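Long-range contact in universal stress protein MT1672 (Mycobacterium tuberculosis, PDB 1TQ8), which belongs to the universal stress protein A family and, like many relatives, probably binds a nucleotide and takes part in stress responses: residues A41-A45 against G94-V98. Sequence-based numbering, arbitrary orientation.
Sequences AGADA and GAKNV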
ATOM      1  N   ALA A  41      -1.319 -26.205   4.504  1.00 41.34           N
ATOM      2  CA  ALA A  41      -0.178 -26.937   5.035  1.00 44.43           C
ATOM      3  C   ALA A  41      -0.471 -28.434   5.048  1.00 45.52           C
ATOM      4  O   ALA A  41       0.397 -29.258   4.756  1.00 43.82           O
ATOM      5  CB  ALA A  41       0.148 -26.446   6.433  1.00 43.89           C
ATOM      6  N   GLY A  42      -1.705 -28.775   5.397  1.00 48.28           N
ATOM      7  CA  GLY A  42      -2.111 -30.169   5.426  1.00 52.12           C
ATOM      8  C   GLY A  42      -1.322 -31.075   6.348  1.00 53.31           C
ATOM      9  O   GLY A  42      -1.133 -30.780   7.530  1.00 53.00           O
ATOM     10  N   ALA A  43      -0.846 -32.186   5.798  1.00 54.22           N
ATOM     11  CA  ALA A  43      -0.105 -33.147   6.595  1.00 56.06           C
ATOM     12  C   ALA A  43       1.331 -33.340   6.150  1.00 56.30           C
ATOM     13  O   ALA A  43       2.091 -34.068   6.787  1.00 57.26           O
ATOM     14  CB  ALA A  43      -0.832 -34.478   6.585  1.00 56.69           C
ATOM     15  N   ASP A  44       1.708 -32.684   5.061  1.00 56.35           N
ATOM     16  CA  ASP A  44       3.063 -32.823   4.558  1.00 55.94           C
ATOM     17  C   ASP A  44       3.877 -31.541   4.669  1.00 53.85           C
ATOM     18  O   ASP A  44       5.083 -31.537   4.420  1.00 54.31           O
ATOM     19  CB  ASP A  44       3.021 -33.310   3.111  1.00 59.34           C
ATOM     20  CG  ASP A  44       2.212 -34.590   2.957  1.00 63.44           C
ATOM     21  OD1 ASP A  44       2.485 -35.557   3.708  1.00 64.28           O
ATOM     22  OD2 ASP A  44       1.307 -34.631   2.091  1.00 65.80           O
ATOM     23  N   ALA A  45       3.227 -30.450   5.053  1.00 51.40           N
ATOM     24  CA  ALA A  45       3.937 -29.188   5.182  1.00 48.56           C
ATOM     25  C   ALA A  45       3.993 -28.715   6.621  1.00 45.41           C
ATOM     26  O   ALA A  45       3.157 -29.081   7.448  1.00 42.72           O
ATOM     27  CB  ALA A  45       3.282 -28.123   4.309  1.00 48.92           C
ATOM     28  N   GLY A  94      -6.817 -30.090   9.867  1.00 54.81           N
ATOM     29  CA  GLY A  94      -6.020 -31.017   9.083  1.00 55.94           C
ATOM     30  C   GLY A  94      -4.518 -30.813   9.111  1.00 57.69           C
ATOM     31  O   GLY A  94      -3.775 -31.649   8.591  1.00 59.92           O
ATOM     32  N   ALA A  95      -4.063 -29.709   9.698  1.00 56.23           N
ATOM     33  CA  ALA A  95      -2.637 -29.432   9.784  1.00 54.30           C
ATOM     34  C   ALA A  95      -2.026 -30.371  10.820  1.00 53.87           C
ATOM     35  O   ALA A  95      -2.413 -30.341  11.987  1.00 54.09           O
ATOM     36  CB  ALA A  95      -2.416 -27.977  10.183  1.00 54.82           C
ATOM     37  N   LYS A  96      -1.076 -31.199  10.395  1.00 54.18           N
ATOM     38  CA  LYS A  96      -0.428 -32.158  11.293  1.00 56.08           C
ATOM     39  C   LYS A  96       0.791 -31.606  12.025  1.00 56.76           C
ATOM     40  O   LYS A  96       0.951 -31.815  13.227  1.00 57.98           O
ATOM     41  CB  LYS A  96       0.018 -33.406  10.519  1.00 57.98           C
ATOM     42  CG  LYS A  96      -1.090 -34.255   9.914  1.00 60.49           C
ATOM     43  CD  LYS A  96      -1.765 -35.146  10.948  1.00 63.95           C
ATOM     44  CE  LYS A  96      -2.623 -36.223  10.273  1.00 65.38           C
ATOM     45  NZ  LYS A  96      -1.827 -37.086   9.329  1.00 65.06           N
ATOM     46  N   ASN A  97       1.657 -30.914  11.290  1.00 55.70           N
ATOM     47  CA  ASN A  97       2.886 -30.362  11.850  1.00 54.80           C
ATOM     48  C   ASN A  97       2.768 -28.862  12.109  1.00 53.74           C
ATOM     49  O   ASN A  97       3.008 -28.043  11.220  1.00 53.43           O
ATOM     50  CB  ASN A  97       4.029 -30.640  10.879  1.00 56.20           C
ATOM     51  CG  ASN A  97       3.776 -31.883  10.042  1.00 58.57           C
ATOM     52  OD1 ASN A  97       3.481 -32.950  10.578  1.00 59.98           O
ATOM     53  ND2 ASN A  97       3.881 -31.749   8.724  1.00 59.25           N
ATOM     54  N   VAL A  98       2.430 -28.511  13.344  1.00 50.75           N
ATOM     55  CA  VAL A  98       2.239 -27.123  13.716  1.00 47.38           C
ATOM     56  C   VAL A  98       3.064 -26.681  14.912  1.00 45.97           C
ATOM     57  O   VAL A  98       3.170 -27.400  15.900  1.00 45.15           O
ATOM     58  CB  VAL A  98       0.751 -26.871  14.040  1.00 46.74           C
ATOM     59  CG1 VAL A  98       0.518 -25.405  14.364  1.00 45.58           C
ATOM     60  CG2 VAL A  98      -0.116 -27.306  12.859  1.00 47.03           C
TER
HETATM   61  O   HOH W   1       0.889 -29.403   8.708  1.00 54.64           O
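Two helix-to-strand turns at the N-terminal ends of neighbouring parallel strands of the alpha/beta fold meet where Gly42, just past helix 28-41, faces Ala95 and Lys96, which lead into strand 97-103, outermost in the sheet of this chain. The carbonyl of Gly42 is the hub. Its O accepts a hydrogen bond from Lys96 N at 2.9 Å, the donor tilted 18° from the carbonyl plane, and a CA-H...O contact from Ala95 CA at 3.0 Å. Water 1 donates to Gly42 O and, at 2.6 Å, to Ala45 O, while accepting from Asn97 N; it bridges the turns where the strands begin to pair, Asn97 also bonding by its backbone to Leu47. Asn97 reaches across to the other turn: its ND2 comes over the face of the Ala45 carbonyl, 67° out of its plane, and donates to Ala45 O at 3.0 Å. Towards solvent, Lys96, with CG turned beside its backbone N (chi1 -65°), sets CG in tight carbon-carbon contact with Ala43 CB, 3.3 Å away; beyond it the chain bends at chi2 and chi4, leaving NZ near the same methyl. Gly94, the C-prime residue of the Schellman motif that ends helix 79-91, turns its O to within 3.0 Å of Gly42 O. These two acceptors do not bond, and their mutual repulsion is probably offset by the donors gathered on Gly42 O. Polar backbone groups, one amide side chain and one water thus join the turns, with aliphatic contact confined largely to Ala43 and Lys96.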